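S-adenosylmethionine tRNA ribosyltransferase (Rhodococcus sp., PDB 2NS0) is of unknown function, but its probable winged-helix fold would be consistent with nucleic-acid binding. Local coordinates at residues L8-C11 with I12-L16; A23-C26 with P27-A31; G51-D55 with A56-E60. All coordinates share one frame; numbering follows the deposited sequence.

Contact 1 of 3, residues L8-C11 with I12-L16; sequences LEEC and IRALL
C11 and L15, one turn apart on helix 5-18, lie side by side through their side-chain ends: SG of C11 rests 3.8 Å from CD1 of L15. The sulfur stands opposite the amide nitrogen of C11 (chi1 -179°), which swings it forward along the helix to the isobutyl group. L15 leans back to meet it, with CG 3.4 Å from the carbonyl oxygen of C11.

Over the same turn the backbone does the routine helical work. I12, R13, A14 and L15 give their N-H groups to the oxygens of L8, E9, E10 and C11, and the I12 N to L8 O bond is 3.0 Å and close to straight at 172°. CG1 of I12 sits 3.5 Å from that same L8 oxygen.

R13 takes the polar side of the helix. Its chain runs extended from CG to NE, bringing the guanidinium back over the preceding turn, where it reaches the two glutamates through water rather than directly. Water 1 accepts from NH1 of R13 and donates to OE1 of E9 at 2.6 Å; water 2 joins E10 OE1 to the same NH1, its link to the arginine being weak. The charged ends themselves stay apart, with 5.0 Å between E10 OE1 and R13 NH1.

Direct partners lie on other elements: E9 OE2 forms a salt bridge with R52, and R13 NE one with E58. On the apolar side, L8 and I12 pack on A49 of helix 43-55, while C11 and I12 press on V30 of helix 27-34. This amphipathic helix is consistent with the first helix of a winged helix-turn-helix domain, its inner side packing against the other two helices.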
loop_
_atom_site.group_PDB
_atom_site.type_symbol
_atom_site.label_atom_id
_atom_site.label_comp_id
_atom_site.label_asym_id
_atom_site.label_seq_id
_atom_site.Cartn_x
_atom_site.Cartn_y
_atom_site.Cartn_z
ATOM N N LEU A 8 -4.544 -8.503 -1.068
ATOM C CA LEU A 8 -3.589 -7.449 -0.847
ATOM C C LEU A 8 -4.320 -6.139 -0.630
ATOM O O LEU A 8 -3.944 -5.351 0.254
ATOM C CB LEU A 8 -2.627 -7.326 -2.026
ATOM C CG LEU A 8 -1.681 -8.535 -2.179
ATOM C CD1 LEU A 8 -0.800 -8.483 -3.432
ATOM C CD2 LEU A 8 -0.812 -8.605 -0.963
ATOM N N GLU A 9 -5.361 -5.915 -1.439
ATOM C CA GLU A 9 -6.165 -4.732 -1.278
ATOM C C GLU A 9 -6.789 -4.643 0.110
ATOM O O GLU A 9 -6.772 -3.578 0.727
ATOM C CB GLU A 9 -7.188 -4.591 -2.409
ATOM C CG GLU A 9 -6.526 -4.205 -3.767
ATOM C CD GLU A 9 -7.443 -4.483 -4.968
ATOM O OE1 GLU A 9 -8.684 -4.475 -4.780
ATOM O OE2 GLU A 9 -6.934 -4.744 -6.082
ATOM N N GLU A 10 -7.338 -5.754 0.583
ATOM C CA GLU A 10 -8.015 -5.841 1.891
ATOM C C GLU A 10 -7.025 -5.646 3.007
ATOM O O GLU A 10 -7.339 -5.047 4.010
ATOM C CB GLU A 10 -8.721 -7.204 2.038
ATOM C CG GLU A 10 -8.974 -7.676 3.498
ATOM C CD GLU A 10 -9.914 -6.778 4.308
ATOM O OE1 GLU A 10 -10.426 -5.784 3.748
ATOM O OE2 GLU A 10 -10.152 -7.070 5.523
ATOM N N CYS A 11 -5.801 -6.128 2.813
ATOM C CA CYS A 11 -4.744 -5.936 3.803
ATOM C C CYS A 11 -4.305 -4.469 3.902
ATOM O O CYS A 11 -4.134 -3.977 5.017
ATOM C CB CYS A 11 -3.552 -6.840 3.513
ATOM S SG CYS A 11 -2.258 -6.646 4.747
ATOM N N ILE A 12 -4.109 -3.781 2.767
ATOM C CA ILE A 12 -3.857 -2.318 2.771
ATOM C C ILE A 12 -4.943 -1.599 3.572
ATOM O O ILE A 12 -4.639 -0.770 4.465
ATOM C CB ILE A 12 -3.752 -1.717 1.340
ATOM C CG1 ILE A 12 -2.481 -2.192 0.643
ATOM C CG2 ILE A 12 -3.706 -0.143 1.376
ATOM C CD1 ILE A 12 -2.496 -2.058 -0.895
ATOM N N ARG A 13 -6.209 -1.922 3.289
ATOM C CA ARG A 13 -7.348 -1.257 3.988
ATOM C C ARG A 13 -7.326 -1.569 5.468
ATOM O O ARG A 13 -7.513 -0.698 6.282
ATOM C CB ARG A 13 -8.711 -1.646 3.413
ATOM C CG ARG A 13 -8.932 -1.090 2.024
ATOM C CD ARG A 13 -10.334 -1.397 1.560
ATOM N NE ARG A 13 -10.550 -1.052 0.165
ATOM C CZ ARG A 13 -10.845 -1.922 -0.789
ATOM N NH1 ARG A 13 -10.909 -3.208 -0.510
ATOM N NH2 ARG A 13 -11.070 -1.512 -2.035
ATOM N N ALA A 14 -7.080 -2.818 5.799
ATOM C CA ALA A 14 -7.098 -3.267 7.174
ATOM C C ALA A 14 -5.994 -2.585 7.958
ATOM O O ALA A 14 -6.229 -2.167 9.100
ATOM C CB ALA A 14 -6.916 -4.775 7.243
ATOM N N LEU A 15 -4.781 -2.513 7.387
ATOM C CA LEU A 15 -3.672 -1.871 8.108
ATOM C C LEU A 15 -3.914 -0.364 8.240
ATOM O O LEU A 15 -3.730 0.179 9.304
ATOM C CB LEU A 15 -2.325 -2.132 7.456
ATOM C CG LEU A 15 -1.835 -3.591 7.454
ATOM C CD1 LEU A 15 -0.596 -3.752 6.616
ATOM C CD2 LEU A 15 -1.606 -4.098 8.845
ATOM N N LEU A 16 -4.349 0.299 7.172
ATOM C CA LEU A 16 -4.614 1.748 7.230
ATOM C C LEU A 16 -5.713 2.027 8.211
ATOM O O LEU A 16 -5.609 2.986 9.012
ATOM C CB LEU A 16 -4.967 2.331 5.857
ATOM C CG LEU A 16 -3.782 2.510 4.913
ATOM C CD1 LEU A 16 -4.222 3.064 3.610
ATOM C CD2 LEU A 16 -2.762 3.462 5.491
HETATM O O HOH W 1 -10.465 -4.866 -2.965
HETATM O O HOH W 2 -11.467 -4.945 1.192
#

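Contact 2 of 3, residues A23-C26 with P27-A31; sequences ASIC and PSDVA
The start of helix 27-34 carries one half of a capping box together with a hydrophobic staple, with C26 at the N-cap and P27 in the first turn. D29 folds back on the cap: its OD2 accepts the N-H of C26 at 3.1 Å, on a fairly straight line of 163°. The donor stands above the carboxylate plane rather than in it. D29 N in turn gives a hydrogen bond to C26 O at 3.0 Å, well bent and coming from above the carbonyl plane, so the two residues grip each other twice.

SG of C26 lies between its own backbone N and carbonyl carbon, which turns it over the first helical turn, 3.5 Å from OG of S28. The staple is formed by the residues flanking the box, I25 and V30. CG1 of I25 is swung inward (chi1 61°), and CD1 meets CG2 of V30 at 3.7 Å, the two chains crossing at about a right angle.

R19 adds a long, weak ion pair to D29 OD2. Backbone bonds tie I25 to I79 of strand 78-81, an extended link before the second helix, as in winged-helix domains.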
loop_
_atom_site.group_PDB
_atom_site.type_symbol
_atom_site.label_atom_id
_atom_site.label_comp_id
_atom_site.label_asym_id
_atom_site.label_seq_id
_atom_site.Cartn_x
_atom_site.Cartn_y
_atom_site.Cartn_z
ATOM N N ALA A 23 -1.741 9.143 9.515
ATOM C CA ALA A 23 -0.729 8.074 9.471
ATOM C C ALA A 23 -0.595 7.389 8.106
ATOM O O ALA A 23 -1.424 7.557 7.207
ATOM C CB ALA A 23 -0.983 7.039 10.556
ATOM N N SER A 24 0.482 6.627 7.948
ATOM C CA SER A 24 0.699 5.897 6.733
ATOM C C SER A 24 1.379 4.566 7.049
ATOM O O SER A 24 1.801 4.322 8.186
ATOM C CB SER A 24 1.530 6.718 5.757
ATOM O OG SER A 24 2.863 6.791 6.216
ATOM N N ILE A 25 1.419 3.698 6.023
ATOM C CA ILE A 25 2.050 2.397 6.068
ATOM C C ILE A 25 2.986 2.358 4.902
ATOM O O ILE A 25 2.956 3.240 4.054
ATOM C CB ILE A 25 1.031 1.180 5.994
ATOM C CG1 ILE A 25 0.221 1.179 4.681
ATOM C CG2 ILE A 25 0.141 1.136 7.265
ATOM C CD1 ILE A 25 -0.648 -0.067 4.473
ATOM N N CYS A 26 3.830 1.340 4.873
ATOM C CA CYS A 26 4.723 1.134 3.742
ATOM C C CYS A 26 4.393 -0.244 3.168
ATOM O O CYS A 26 3.698 -1.065 3.817
ATOM C CB CYS A 26 6.194 1.223 4.193
ATOM S SG CYS A 26 6.622 0.058 5.499
ATOM N N PRO A 27 4.833 -0.496 1.933
ATOM C CA PRO A 27 4.571 -1.794 1.286
ATOM C C PRO A 27 5.039 -3.012 2.119
ATOM O O PRO A 27 4.347 -4.014 2.169
ATOM C CB PRO A 27 5.383 -1.712 -0.025
ATOM C CG PRO A 27 5.488 -0.253 -0.315
ATOM C CD PRO A 27 5.538 0.452 1.050
ATOM N N SER A 28 6.182 -2.924 2.788
ATOM C CA SER A 28 6.609 -4.043 3.630
ATOM C C SER A 28 5.645 -4.352 4.786
ATOM O O SER A 28 5.573 -5.494 5.200
ATOM C CB SER A 28 8.079 -3.918 4.101
ATOM O OG SER A 28 8.273 -2.979 5.173
ATOM N N ASP A 29 4.911 -3.361 5.295
ATOM C CA ASP A 29 3.907 -3.606 6.341
ATOM C C ASP A 29 2.813 -4.550 5.796
ATOM O O ASP A 29 2.358 -5.451 6.501
ATOM C CB ASP A 29 3.201 -2.302 6.771
ATOM C CG ASP A 29 4.084 -1.364 7.615
ATOM O OD1 ASP A 29 5.050 -1.795 8.293
ATOM O OD2 ASP A 29 3.776 -0.165 7.616
ATOM N N VAL A 30 2.360 -4.300 4.564
ATOM C CA VAL A 30 1.399 -5.167 3.871
ATOM C C VAL A 30 2.010 -6.558 3.600
ATOM O O VAL A 30 1.427 -7.570 3.948
ATOM C CB VAL A 30 0.922 -4.511 2.516
ATOM C CG1 VAL A 30 -0.307 -5.268 1.913
ATOM C CG2 VAL A 30 0.605 -3.055 2.697
ATOM N N ALA A 31 3.168 -6.619 2.939
ATOM C CA ALA A 31 3.793 -7.899 2.600
ATOM C C ALA A 31 4.003 -8.767 3.850
ATOM O O ALA A 31 3.749 -9.959 3.788
ATOM C CB ALA A 31 5.083 -7.696 1.864
#

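Contact 3 of 3, residues G51-D55 with A56-E60; sequences GRLAD and AGEVE
Backbone hydrogen bonds around the oxygens of L53 and A54 end helix 43-55 in a Schellman motif. E58 N reaches L53 O at 3.0 Å, almost in line with the C=O bond, and G57 N reaches A54 O at 2.9 Å from above the carbonyl plane. G57 makes the turn possible with its positive phi of 83°, a conformation favourable to glycine. V59 N adds a weak second bond to L53 O, so that this one oxygen takes two successive amides. A regular helical bond, A56 N to R52 O, comes just before the break.

Water also bridges the turn. Water 3 donates to A54 O and to V59 O, each at 2.8 Å, joining the last helical turn to the first residue of strand 59-63. Close by, the CA-H of A54 points at V59 O, with 3.3 Å between the heavy atoms.

Apolar contact follows the same line. CB of L53 meets CG2 of V59 at 3.7 Å, since the valine's CG2 sits between its backbone N and carbonyl carbon and faces the helix.

The charged ends have partners elsewhere. E58 stretches out beyond CG and slants past the leucine, its carboxylate lying against a methyl, OE1 3.8 Å from L53 CD2, while the same OE1 forms a salt bridge with R13 NE. R52 NE pairs likewise with E9 OE2, also on helix 5-18, and D55 OD2 with R71. L53 packs on I12 of helix 5-18, and V59 lies against I79 and W81 of strand 78-81, with which strand 59-63 pairs antiparallel. The turn thus leads from the third helix straight into the middle strand of the three-stranded sheet.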
loop_
_atom_site.group_PDB
_atom_site.type_symbol
_atom_site.label_atom_id
_atom_site.label_comp_id
_atom_site.label_asym_id
_atom_site.label_seq_id
_atom_site.Cartn_x
_atom_site.Cartn_y
_atom_site.Cartn_z
ATOM N N GLY A 51 -1.542 0.843 -6.239
ATOM C CA GLY A 51 -1.820 1.610 -7.494
ATOM C C GLY A 51 -3.302 1.545 -7.864
ATOM O O GLY A 51 -3.925 2.555 -8.212
ATOM N N ARG A 52 -3.875 0.352 -7.773
ATOM C CA ARG A 52 -5.306 0.202 -7.981
ATOM C C ARG A 52 -6.168 1.002 -6.982
ATOM O O ARG A 52 -7.138 1.641 -7.379
ATOM C CB ARG A 52 -5.705 -1.288 -8.009
ATOM C CG ARG A 52 -5.206 -2.018 -9.263
ATOM C CD ARG A 52 -5.743 -3.480 -9.356
ATOM N NE ARG A 52 -5.452 -4.241 -8.143
ATOM C CZ ARG A 52 -4.347 -4.962 -7.935
ATOM N NH1 ARG A 52 -3.404 -5.074 -8.871
ATOM N NH2 ARG A 52 -4.195 -5.596 -6.779
ATOM N N LEU A 53 -5.824 0.972 -5.693
ATOM C CA LEU A 53 -6.572 1.732 -4.700
ATOM C C LEU A 53 -6.374 3.240 -4.839
ATOM O O LEU A 53 -7.266 4.023 -4.525
ATOM C CB LEU A 53 -6.211 1.274 -3.276
ATOM C CG LEU A 53 -6.675 -0.146 -2.960
ATOM C CD1 LEU A 53 -6.312 -0.469 -1.489
ATOM C CD2 LEU A 53 -8.127 -0.325 -3.208
ATOM N N ALA A 54 -5.197 3.645 -5.311
ATOM C CA ALA A 54 -4.928 5.037 -5.671
ATOM C C ALA A 54 -5.761 5.473 -6.873
ATOM O O ALA A 54 -6.339 6.538 -6.850
ATOM C CB ALA A 54 -3.400 5.259 -5.926
ATOM N N ASP A 55 -5.823 4.657 -7.918
ATOM C CA ASP A 55 -6.658 4.958 -9.095
ATOM C C ASP A 55 -8.150 5.156 -8.698
ATOM O O ASP A 55 -8.858 5.990 -9.279
ATOM C CB ASP A 55 -6.552 3.851 -10.145
ATOM C CG ASP A 55 -5.161 3.777 -10.821
ATOM O OD1 ASP A 55 -4.383 4.749 -10.728
ATOM O OD2 ASP A 55 -4.840 2.721 -11.415
ATOM N N ALA A 56 -8.595 4.412 -7.686
ATOM C CA ALA A 56 -9.966 4.443 -7.220
ATOM C C ALA A 56 -10.186 5.627 -6.285
ATOM O O ALA A 56 -11.290 5.915 -5.924
ATOM C CB ALA A 56 -10.285 3.160 -6.527
ATOM N N GLY A 57 -9.108 6.304 -5.907
ATOM C CA GLY A 57 -9.176 7.481 -5.088
ATOM C C GLY A 57 -9.274 7.183 -3.608
ATOM O O GLY A 57 -9.383 8.120 -2.833
ATOM N N GLU A 58 -9.202 5.903 -3.224
ATOM C CA GLU A 58 -9.282 5.466 -1.811
ATOM C C GLU A 58 -8.034 5.798 -0.958
ATOM O O GLU A 58 -8.142 6.166 0.233
ATOM C CB GLU A 58 -9.496 3.956 -1.752
ATOM C CG GLU A 58 -10.803 3.543 -2.408
ATOM C CD GLU A 58 -11.264 2.141 -2.013
ATOM O OE1 GLU A 58 -10.642 1.524 -1.123
ATOM O OE2 GLU A 58 -12.277 1.692 -2.591
ATOM N N VAL A 59 -6.862 5.626 -1.560
ATOM C CA VAL A 59 -5.610 5.907 -0.898
ATOM C C VAL A 59 -4.775 6.804 -1.797
ATOM O O VAL A 59 -5.064 6.911 -2.997
ATOM C CB VAL A 59 -4.805 4.587 -0.566
ATOM C CG1 VAL A 59 -5.671 3.576 0.247
ATOM C CG2 VAL A 59 -4.173 3.969 -1.813
ATOM N N GLU A 60 -3.764 7.451 -1.207
ATOM C CA GLU A 60 -2.687 8.095 -1.962
ATOM C C GLU A 60 -1.353 7.471 -1.583
ATOM O O GLU A 60 -1.126 7.049 -0.424
ATOM C CB GLU A 60 -2.596 9.597 -1.657
ATOM C CG GLU A 60 -3.782 10.397 -2.156
ATOM C CD GLU A 60 -3.839 11.767 -1.556
ATOM O OE1 GLU A 60 -3.695 11.888 -0.310
ATOM O OE2 GLU A 60 -3.996 12.727 -2.343
HETATM O O HOH W 3 -5.615 8.623 -5.137
#

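In the fold
Helix 5-18, the site of contact 1, stands between the other two. The centre of contact 1 is about 9 Å from that of contact 2, where C11 SG lies 3.7 Å from V30 CG1 and L15 CD1 approaches D29 O at 3.4 Å. Towards contact 3, about 12 Å away between centres, the links are two salt bridges, E9 OE2 to R52 NE at 2.6 Å and R13 NE to E58 OE1 at 2.9 Å, with packing of R13 on L53 and of L16 CD1 on V59 CG1. Contacts 2 and 3 do not touch, their nearest atoms being about 7 Å apart. Together they mark one helix body, one helix start and one helix end of a probable winged-helix domain.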